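Local coordinates for protein galactose-binding lectin (Enterobacter cloacae subsp. cloacae, PDB 6YF6) that binds fucoside and probably galactose-type sugars through a bound calcium ion, this chain being the C-terminal, PA-IL-like lectin domain of a longer protein, at residues Y66-K71 with K138-K143; A81-L86 with S125-S130. One frame throughout, in Å; residues are numbered along the deposited sequence.

Interaction 1 (Y66-K71 with K138-K143); sequences YTWTVK and KELKIK. With PO4 (phosphate ion), chain F.
I142 and W68 meet side by side on one face of a pair of antiparallel strands. CD1 of I142 lies over the five-membered ring of the indole as a CH-pi contact, 4.2 Å from its centroid. The W68 ring is swung out with CG anti to the backbone N (chi1 179°), which brings its NE1 edge to CB of L140. NE1 is buried here and has no hydrogen-bond partner. CD2 of L140 touches both CZ2 of W68 and CG2 of V70, 3.9 Å from the latter.

The backbones are joined by regular hydrogen bonds, among them T69 N to K141 O (2.7 Å) and K141 N to T69 O (2.8 Å). These are the two middle strands of this chain's four-stranded sheet in a beta sandwich; L140-K143 also pair with a strand of the second subunit, so the sheet runs on across the interface. W68, L140 and I142 face the second sheet, touching L121 and V123 of strand 118-125.

The other face is polar. The extended chains of K71 and E139 run alongside each other and end in a long, weak salt bridge, NZ to OE2 at 3.4 Å. The other carboxylate oxygen, OE1, accepts a bond from a water 2.6 Å away that also binds OG1 of T69. K138 sends NZ to O1 of a phosphate at 2.8 Å. T35 of both subunits, and K71 and K138 of the second subunit, also bond to this ion, which probably came from the crystallisation liquor.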
ATOM      1  N   TYR A  66      12.822  -7.114 -14.245  1.00 29.46           N
ATOM      2  CA  TYR A  66      11.588  -7.019 -13.480  1.00 31.20           C
ATOM      3  C   TYR A  66      11.890  -6.483 -12.087  1.00 29.94           C
ATOM      4  O   TYR A  66      12.960  -6.733 -11.526  1.00 32.24           O
ATOM      5  CB  TYR A  66      10.895  -8.384 -13.396  1.00 29.45           C
ATOM      6  CG  TYR A  66      10.451  -8.904 -14.748  1.00 28.54           C
ATOM      7  CD1 TYR A  66      11.326  -9.611 -15.562  1.00 27.43           C
ATOM      8  CD2 TYR A  66       9.163  -8.677 -15.215  1.00 29.62           C
ATOM      9  CE1 TYR A  66      10.930 -10.082 -16.801  1.00 27.71           C
ATOM     10  CE2 TYR A  66       8.756  -9.143 -16.454  1.00 30.83           C
ATOM     11  CZ  TYR A  66       9.643  -9.848 -17.242  1.00 29.83           C
ATOM     12  OH  TYR A  66       9.251 -10.314 -18.479  1.00 31.67           O
ATOM     13  N   THR A  67      10.935  -5.733 -11.540  1.00 26.56           N
ATOM     14  CA  THR A  67      11.080  -5.066 -10.252  1.00 24.17           C
ATOM     15  C   THR A  67      10.147  -5.737  -9.253  1.00 24.56           C
ATOM     16  O   THR A  67       8.924  -5.719  -9.431  1.00 24.53           O
ATOM     17  CB  THR A  67      10.769  -3.573 -10.375  1.00 27.05           C
ATOM     18  OG1 THR A  67      11.717  -2.959 -11.258  1.00 28.77           O
ATOM     19  CG2 THR A  67      10.829  -2.886  -9.016  1.00 26.77           C
ATOM     20  N   TRP A  68      10.722  -6.328  -8.213  1.00 25.58           N
ATOM     21  CA  TRP A  68       9.974  -7.068  -7.206  1.00 27.93           C
ATOM     22  C   TRP A  68       9.929  -6.239  -5.928  1.00 28.02           C
ATOM     23  O   TRP A  68      10.979  -5.920  -5.358  1.00 29.98           O
ATOM     24  CB  TRP A  68      10.625  -8.430  -6.969  1.00 24.88           C
ATOM     25  CG  TRP A  68       9.969  -9.286  -5.928  1.00 25.35           C
ATOM     26  CD1 TRP A  68       8.742  -9.099  -5.358  1.00 25.37           C
ATOM     27  CD2 TRP A  68      10.510 -10.472  -5.336  1.00 23.99           C
ATOM     28  NE1 TRP A  68       8.489 -10.095  -4.442  1.00 25.92           N
ATOM     29  CE2 TRP A  68       9.559 -10.951  -4.411  1.00 24.70           C
ATOM     30  CE3 TRP A  68      11.708 -11.175  -5.496  1.00 24.52           C
ATOM     31  CZ2 TRP A  68       9.769 -12.098  -3.650  1.00 26.97           C
ATOM     32  CZ3 TRP A  68      11.913 -12.319  -4.739  1.00 26.46           C
ATOM     33  CH2 TRP A  68      10.949 -12.767  -3.829  1.00 27.49           C
ATOM     34  N   THR A  69       8.723  -5.883  -5.491  1.00 27.92           N
ATOM     35  CA  THR A  69       8.523  -5.150  -4.247  1.00 26.64           C
ATOM     36  C   THR A  69       7.703  -5.992  -3.278  1.00 23.43           C
ATOM     37  O   THR A  69       6.801  -6.731  -3.687  1.00 22.86           O
ATOM     38  CB  THR A  69       7.834  -3.797  -4.490  1.00 27.00           C
ATOM     39  OG1 THR A  69       6.620  -3.984  -5.229  1.00 26.47           O
ATOM     40  CG2 THR A  69       8.769  -2.861  -5.261  1.00 29.74           C
ATOM     41  N   VAL A  70       8.044  -5.887  -1.994  1.00 23.61           N
ATOM     42  CA  VAL A  70       7.407  -6.633  -0.915  1.00 22.38           C
ATOM     43  C   VAL A  70       7.104  -5.639   0.196  1.00 22.91           C
ATOM     44  O   VAL A  70       8.014  -4.962   0.687  1.00 23.17           O
ATOM     45  CB  VAL A  70       8.296  -7.771  -0.386  1.00 23.35           C
ATOM     46  CG1 VAL A  70       7.653  -8.435   0.839  1.00 24.17           C
ATOM     47  CG2 VAL A  70       8.558  -8.793  -1.476  1.00 23.37           C
ATOM     48  N   LYS A  71       5.835  -5.530   0.572  1.00 21.44           N
ATOM     49  CA  LYS A  71       5.433  -4.655   1.666  1.00 23.21           C
ATOM     50  C   LYS A  71       5.484  -5.462   2.955  1.00 21.96           C
ATOM     51  O   LYS A  71       4.784  -6.472   3.089  1.00 21.95           O
ATOM     52  CB  LYS A  71       4.042  -4.080   1.423  1.00 28.04           C
ATOM     53  CG  LYS A  71       3.991  -3.127   0.233  1.00 37.44           C
ATOM     54  CD  LYS A  71       2.684  -2.351   0.188  1.00 51.98           C
ATOM     55  CE  LYS A  71       2.589  -1.492  -1.068  1.00 64.87           C
ATOM     56  NZ  LYS A  71       1.190  -1.058  -1.350  1.00 74.64           N
ATOM     57  N   LYS A 138       2.344  -8.189   3.658  1.00 19.85           N
ATOM     58  CA  LYS A 138       0.993  -7.960   3.168  1.00 22.30           C
ATOM     59  C   LYS A 138       0.901  -7.880   1.649  1.00 22.76           C
ATOM     60  O   LYS A 138      -0.211  -7.940   1.115  1.00 23.64           O
ATOM     61  CB  LYS A 138       0.410  -6.676   3.778  1.00 24.47           C
ATOM     62  CG  LYS A 138       1.065  -5.379   3.315  1.00 25.41           C
ATOM     63  CD  LYS A 138       0.443  -4.181   4.026  1.00 27.54           C
ATOM     64  CE  LYS A 138       1.123  -2.869   3.646  1.00 29.04           C
ATOM     65  NZ  LYS A 138       0.463  -1.696   4.302  1.00 30.73           N
ATOM     66  N   GLU A 139       2.020  -7.762   0.940  1.00 22.12           N
ATOM     67  CA  GLU A 139       1.949  -7.649  -0.509  1.00 25.31           C
ATOM     68  C   GLU A 139       3.280  -8.034  -1.134  1.00 22.21           C
ATOM     69  O   GLU A 139       4.345  -7.678  -0.623  1.00 24.49           O
ATOM     70  CB  GLU A 139       1.560  -6.224  -0.925  1.00 28.20           C
ATOM     71  CG  GLU A 139       1.574  -5.988  -2.424  1.00 32.76           C
ATOM     72  CD  GLU A 139       1.171  -4.575  -2.786  1.00 34.81           C
ATOM     73  OE1 GLU A 139       1.963  -3.887  -3.467  1.00 35.36           O
ATOM     74  OE2 GLU A 139       0.066  -4.151  -2.380  1.00 36.25           O
ATOM     75  N   LEU A 140       3.201  -8.772  -2.239  1.00 22.38           N
ATOM     76  CA  LEU A 140       4.344  -9.052  -3.098  1.00 22.71           C
ATOM     77  C   LEU A 140       3.938  -8.693  -4.519  1.00 24.00           C
ATOM     78  O   LEU A 140       2.923  -9.188  -5.022  1.00 25.16           O
ATOM     79  CB  LEU A 140       4.777 -10.516  -3.012  1.00 23.14           C
ATOM     80  CG  LEU A 140       4.982 -11.095  -1.609  1.00 22.37           C
ATOM     81  CD1 LEU A 140       3.755 -11.890  -1.202  1.00 21.27           C
ATOM     82  CD2 LEU A 140       6.241 -11.965  -1.536  1.00 23.67           C
ATOM     83  N   LYS A 141       4.718  -7.829  -5.159  1.00 23.92           N
ATOM     84  CA  LYS A 141       4.378  -7.317  -6.477  1.00 24.64           C
ATOM     85  C   LYS A 141       5.605  -7.376  -7.366  1.00 25.75           C
ATOM     86  O   LYS A 141       6.699  -6.979  -6.950  1.00 26.05           O
ATOM     87  CB  LYS A 141       3.854  -5.879  -6.400  1.00 25.14           C
ATOM     88  CG  LYS A 141       3.316  -5.346  -7.725  1.00 26.66           C
ATOM     89  CD  LYS A 141       2.617  -4.011  -7.541  1.00 31.29           C
ATOM     90  CE  LYS A 141       3.597  -2.910  -7.160  1.00 35.97           C
ATOM     91  NZ  LYS A 141       2.950  -1.566  -7.146  1.00 42.08           N
ATOM     92  N   ILE A 142       5.423  -7.876  -8.582  1.00 25.67           N
ATOM     93  CA  ILE A 142       6.468  -7.903  -9.594  1.00 24.70           C
ATOM     94  C   ILE A 142       5.940  -7.178 -10.823  1.00 24.35           C
ATOM     95  O   ILE A 142       4.870  -7.525 -11.338  1.00 24.09           O
ATOM     96  CB  ILE A 142       6.893  -9.340  -9.943  1.00 26.23           C
ATOM     97  CG1 ILE A 142       7.469 -10.042  -8.710  1.00 26.89           C
ATOM     98  CG2 ILE A 142       7.928  -9.321 -11.069  1.00 26.73           C
ATOM     99  CD1 ILE A 142       6.432 -10.768  -7.866  1.00 26.87           C
ATOM    100  N   LYS A 143       6.689  -6.176 -11.288  1.00 24.97           N
ATOM    101  CA  LYS A 143       6.331  -5.393 -12.462  1.00 26.19           C
ATOM    102  C   LYS A 143       7.485  -5.397 -13.455  1.00 25.81           C
ATOM    103  O   LYS A 143       8.654  -5.506 -13.075  1.00 26.82           O
ATOM    104  CB  LYS A 143       5.983  -3.938 -12.098  1.00 29.98           C
ATOM    105  CG  LYS A 143       4.958  -3.783 -10.993  1.00 36.50           C
ATOM    106  CD  LYS A 143       3.983  -2.649 -11.264  1.00 45.95           C
ATOM    107  CE  LYS A 143       4.683  -1.359 -11.674  1.00 51.76           C
ATOM    108  NZ  LYS A 143       3.803  -0.172 -11.495  1.00 55.27           N
TER
HETATM  109  P   PO4 F 302      -2.350  -1.307   2.155  1.00 30.52           P
HETATM  110  O1  PO4 F 302      -2.228  -1.147   3.650  1.00 30.69           O
HETATM  111  O2  PO4 F 302      -3.508  -2.220   1.836  1.00 28.06           O
HETATM  112  O3  PO4 F 302      -1.086  -1.912   1.595  1.00 32.81           O
HETATM  113  O4  PO4 F 302      -2.565   0.050   1.531  1.00 33.57           O
HETATM  114  O   HOH W   1       4.595  -3.855  -3.380  1.00 31.83           O

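Interaction 2 (A81-L86 with S125-S130); sequences APKVSL and SHVSAS. With CA (calcium ion), chain D; SFU (methyl 1-seleno-alpha-L-fucopyranoside), chain C.
This contact is the frayed end of an antiparallel strand pair, where strand 83-88 and the loop after strand 118-125 part company. It lies in the second sheet of the PA-IL-type beta sandwich, at the end that carries the calcium and sugar site. V84 and S125 form the one bridge, a non-hydrogen-bonded pair with CA atoms 4.6 Å apart. Just beyond it, H126 N donates to K83 O at 2.8 Å, with a fairly straight N-H...O angle of 162°.

S125 shapes the turn that follows. Its OG is anti to the backbone N (chi1 167°) and accepts from V127 N at 3.3 Å, an ST turn. The same OG is hydrogen-bonded to H48 O and takes a bond from a water, which in turn accepts from K83 N. The water therefore bridges the two chains where direct pairing stops.

V127 comes next and makes its contacts through one methyl. CG2 lies 3.5 Å from A81 O and also touches CB and CG of K83, the two side chains crossing at about a right angle. The amine end of K83 leads away from the contact.

S130 does not reach 81-86. Its carbonyl O binds the calcium ion at 2.4 Å, together with I41, T42, G132 and D134. O3 and O4 of the fucoside complete the site.

At the other end of the contact, the imidazole of H126 approaches S85 with its edge. K83 O and S85 OG both lie in the ring plane, and NE2 of H126 shares a hydrogen bond with S85 OG at 2.7 Å.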
ATOM      1  N   ALA A  81      15.511  -8.613  15.875  1.00 28.67           N
ATOM      2  CA  ALA A  81      14.887  -7.968  14.729  1.00 28.80           C
ATOM      3  C   ALA A  81      14.987  -8.874  13.503  1.00 27.19           C
ATOM      4  O   ALA A  81      16.040  -9.470  13.259  1.00 29.49           O
ATOM      5  CB  ALA A  81      15.563  -6.628  14.439  1.00 30.78           C
ATOM      6  N   PRO A  82      13.918  -9.009  12.718  1.00 26.18           N
ATOM      7  CA  PRO A  82      14.025  -9.794  11.482  1.00 26.42           C
ATOM      8  C   PRO A  82      15.002  -9.154  10.504  1.00 27.00           C
ATOM      9  O   PRO A  82      15.269  -7.952  10.548  1.00 27.89           O
ATOM     10  CB  PRO A  82      12.593  -9.789  10.924  1.00 25.55           C
ATOM     11  CG  PRO A  82      11.714  -9.395  12.081  1.00 25.18           C
ATOM     12  CD  PRO A  82      12.553  -8.486  12.923  1.00 24.47           C
ATOM     13  N   LYS A  83      15.545  -9.984   9.610  1.00 26.98           N
ATOM     14  CA  LYS A  83      16.392  -9.522   8.510  1.00 27.82           C
ATOM     15  C   LYS A  83      16.004 -10.297   7.260  1.00 25.23           C
ATOM     16  O   LYS A  83      16.171 -11.519   7.216  1.00 25.33           O
ATOM     17  CB  LYS A  83      17.878  -9.721   8.812  1.00 36.52           C
ATOM     18  CG  LYS A  83      18.412  -8.887   9.960  1.00 45.36           C
ATOM     19  CD  LYS A  83      19.937  -8.953  10.008  1.00 57.97           C
ATOM     20  CE  LYS A  83      20.501  -8.198  11.198  1.00 68.40           C
ATOM     21  NZ  LYS A  83      21.841  -8.722  11.596  1.00 78.53           N
ATOM     22  N   VAL A  84      15.504  -9.598   6.243  1.00 24.04           N
ATOM     23  CA  VAL A  84      14.858 -10.238   5.103  1.00 24.28           C
ATOM     24  C   VAL A  84      15.428  -9.679   3.809  1.00 23.94           C
ATOM     25  O   VAL A  84      15.617  -8.466   3.674  1.00 25.91           O
ATOM     26  CB  VAL A  84      13.327 -10.041   5.160  1.00 23.99           C
ATOM     27  CG1 VAL A  84      12.640 -10.843   4.067  1.00 25.31           C
ATOM     28  CG2 VAL A  84      12.793 -10.437   6.539  1.00 24.87           C
ATOM     29  N   SER A  85      15.700 -10.569   2.852  1.00 23.43           N
ATOM     30  CA  SER A  85      16.188 -10.189   1.531  1.00 23.19           C
ATOM     31  C   SER A  85      15.346 -10.890   0.470  1.00 24.67           C
ATOM     32  O   SER A  85      14.446 -11.679   0.779  1.00 24.52           O
ATOM     33  CB  SER A  85      17.675 -10.531   1.358  1.00 24.05           C
ATOM     34  OG  SER A  85      17.901 -11.931   1.407  1.00 24.83           O
ATOM     35  N   LEU A  86      15.646 -10.593  -0.795  1.00 24.41           N
ATOM     36  CA  LEU A  86      14.962 -11.183  -1.935  1.00 22.13           C
ATOM     37  C   LEU A  86      15.947 -11.964  -2.794  1.00 24.74           C
ATOM     38  O   LEU A  86      17.101 -11.553  -2.965  1.00 25.93           O
ATOM     39  CB  LEU A  86      14.284 -10.114  -2.788  1.00 24.03           C
ATOM     40  CG  LEU A  86      13.358  -9.151  -2.046  1.00 26.95           C
ATOM     41  CD1 LEU A  86      12.926  -8.010  -2.963  1.00 31.44           C
ATOM     42  CD2 LEU A  86      12.159  -9.897  -1.502  1.00 27.03           C
ATOM     43  N   SER A 125      14.935 -15.162   4.921  1.00 24.03           N
ATOM     44  CA  SER A 125      15.203 -14.700   6.276  1.00 22.78           C
ATOM     45  C   SER A 125      16.631 -15.044   6.674  1.00 23.96           C
ATOM     46  O   SER A 125      17.103 -16.157   6.428  1.00 26.51           O
ATOM     47  CB  SER A 125      14.241 -15.333   7.281  1.00 22.02           C
ATOM     48  OG  SER A 125      14.699 -15.114   8.604  1.00 23.54           O
ATOM     49  N   HIS A 126      17.309 -14.089   7.308  1.00 26.07           N
ATOM     50  CA  HIS A 126      18.679 -14.275   7.770  1.00 28.68           C
ATOM     51  C   HIS A 126      18.762 -14.438   9.281  1.00 28.33           C
ATOM     52  O   HIS A 126      19.867 -14.465   9.834  1.00 30.84           O
ATOM     53  CB  HIS A 126      19.545 -13.101   7.311  1.00 30.95           C
ATOM     54  CG  HIS A 126      19.550 -12.908   5.828  1.00 27.36           C
ATOM     55  ND1 HIS A 126      20.639 -13.220   5.041  1.00 31.56           N
ATOM     56  CD2 HIS A 126      18.596 -12.450   4.985  1.00 26.84           C
ATOM     57  CE1 HIS A 126      20.356 -12.956   3.778  1.00 28.80           C
ATOM     58  NE2 HIS A 126      19.123 -12.487   3.716  1.00 27.90           N
ATOM     59  N   VAL A 127      17.624 -14.561   9.957  1.00 27.06           N
ATOM     60  CA  VAL A 127      17.565 -14.741  11.402  1.00 27.54           C
ATOM     61  C   VAL A 127      16.871 -16.068  11.672  1.00 26.93           C
ATOM     62  O   VAL A 127      15.692 -16.237  11.335  1.00 25.72           O
ATOM     63  CB  VAL A 127      16.827 -13.579  12.089  1.00 27.72           C
ATOM     64  CG1 VAL A 127      16.724 -13.810  13.592  1.00 26.01           C
ATOM     65  CG2 VAL A 127      17.535 -12.260  11.798  1.00 29.87           C
ATOM     66  N   SER A 128      17.604 -17.012  12.264  1.00 29.20           N
ATOM     67  CA  SER A 128      17.025 -18.302  12.617  1.00 29.80           C
ATOM     68  C   SER A 128      16.262 -18.266  13.934  1.00 30.00           C
ATOM     69  O   SER A 128      15.495 -19.194  14.215  1.00 29.87           O
ATOM     70  CB  SER A 128      18.124 -19.366  12.700  1.00 31.98           C
ATOM     71  OG  SER A 128      19.044 -19.074  13.740  1.00 32.76           O
ATOM     72  N   ALA A 129      16.434 -17.211  14.727  1.00 31.13           N
ATOM     73  CA  ALA A 129      15.922 -17.193  16.089  1.00 30.69           C
ATOM     74  C   ALA A 129      14.400 -17.241  16.117  1.00 26.88           C
ATOM     75  O   ALA A 129      13.719 -16.817  15.180  1.00 23.29           O
ATOM     76  CB  ALA A 129      16.406 -15.938  16.816  1.00 32.00           C
ATOM     77  N   SER A 130      13.869 -17.774  17.217  1.00 26.70           N
ATOM     78  CA  SER A 130      12.442 -17.725  17.503  1.00 24.91           C
ATOM     79  C   SER A 130      12.084 -16.627  18.494  1.00 23.24           C
ATOM     80  O   SER A 130      10.965 -16.103  18.445  1.00 22.78           O
ATOM     81  CB  SER A 130      11.969 -19.074  18.053  1.00 25.57           C
ATOM     82  OG  SER A 130      12.496 -19.298  19.345  1.00 29.52           O
TER
HETATM   83 CA    CA D 302       8.939 -15.502  17.234  1.00 21.95          CA
HETATM   84  C1  SFU C 301       9.023 -15.551  22.217  1.00 34.30           C
HETATM   85  C2  SFU C 301       8.667 -16.346  20.961  1.00 21.73           C
HETATM   86  C3  SFU C 301       7.458 -15.757  20.203  1.00 23.73           C
HETATM   87  C4  SFU C 301       7.721 -14.276  19.964  1.00 27.29           C
HETATM   88  C5  SFU C 301       7.940 -13.606  21.319  1.00 30.56           C
HETATM   89  C6  SFU C 301       8.227 -12.126  21.109  1.00 34.79           C
HETATM   90  O2  SFU C 301       8.388 -17.686  21.329  1.00 19.34           O
HETATM   91  O3  SFU C 301       7.360 -16.372  18.929  1.00 26.16           O
HETATM   92  O4  SFU C 301       8.895 -14.069  19.196  1.00 23.36           O
HETATM   93  O5  SFU C 301       9.077 -14.165  22.012  1.00 24.56           O
HETATM   94  CM  SFU C 301       8.267 -14.756  25.029  1.00 45.17           C
HETATM   95 SE   SFU C 301       7.676 -15.962  23.659  1.00 44.71          SE
HETATM   96  O   HOH W   2      14.313 -12.623   9.583  1.00 19.64           O

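After strands 29-40 and 50-58, strand 65-74 supplies 66-71. The chain then passes to 81-86, at the start of strand 83-88 in the other sheet. Strands 91-98, 106-113 and 118-125 follow before 125-130 returns to close the loop of interaction 2. The same loop goes on to the calcium ligands G132 and D134; I41 and T42 come from earlier in the chain. Strand 135-143 then closes the larger loop of interaction 1, so interaction 2 is nested inside it. Their centres are 18 Å apart, one in each sheet. They meet across the sandwich at L86: its CD2 packs 3.8 Å from CG2 of V70, and its CD1 lies against W68 O.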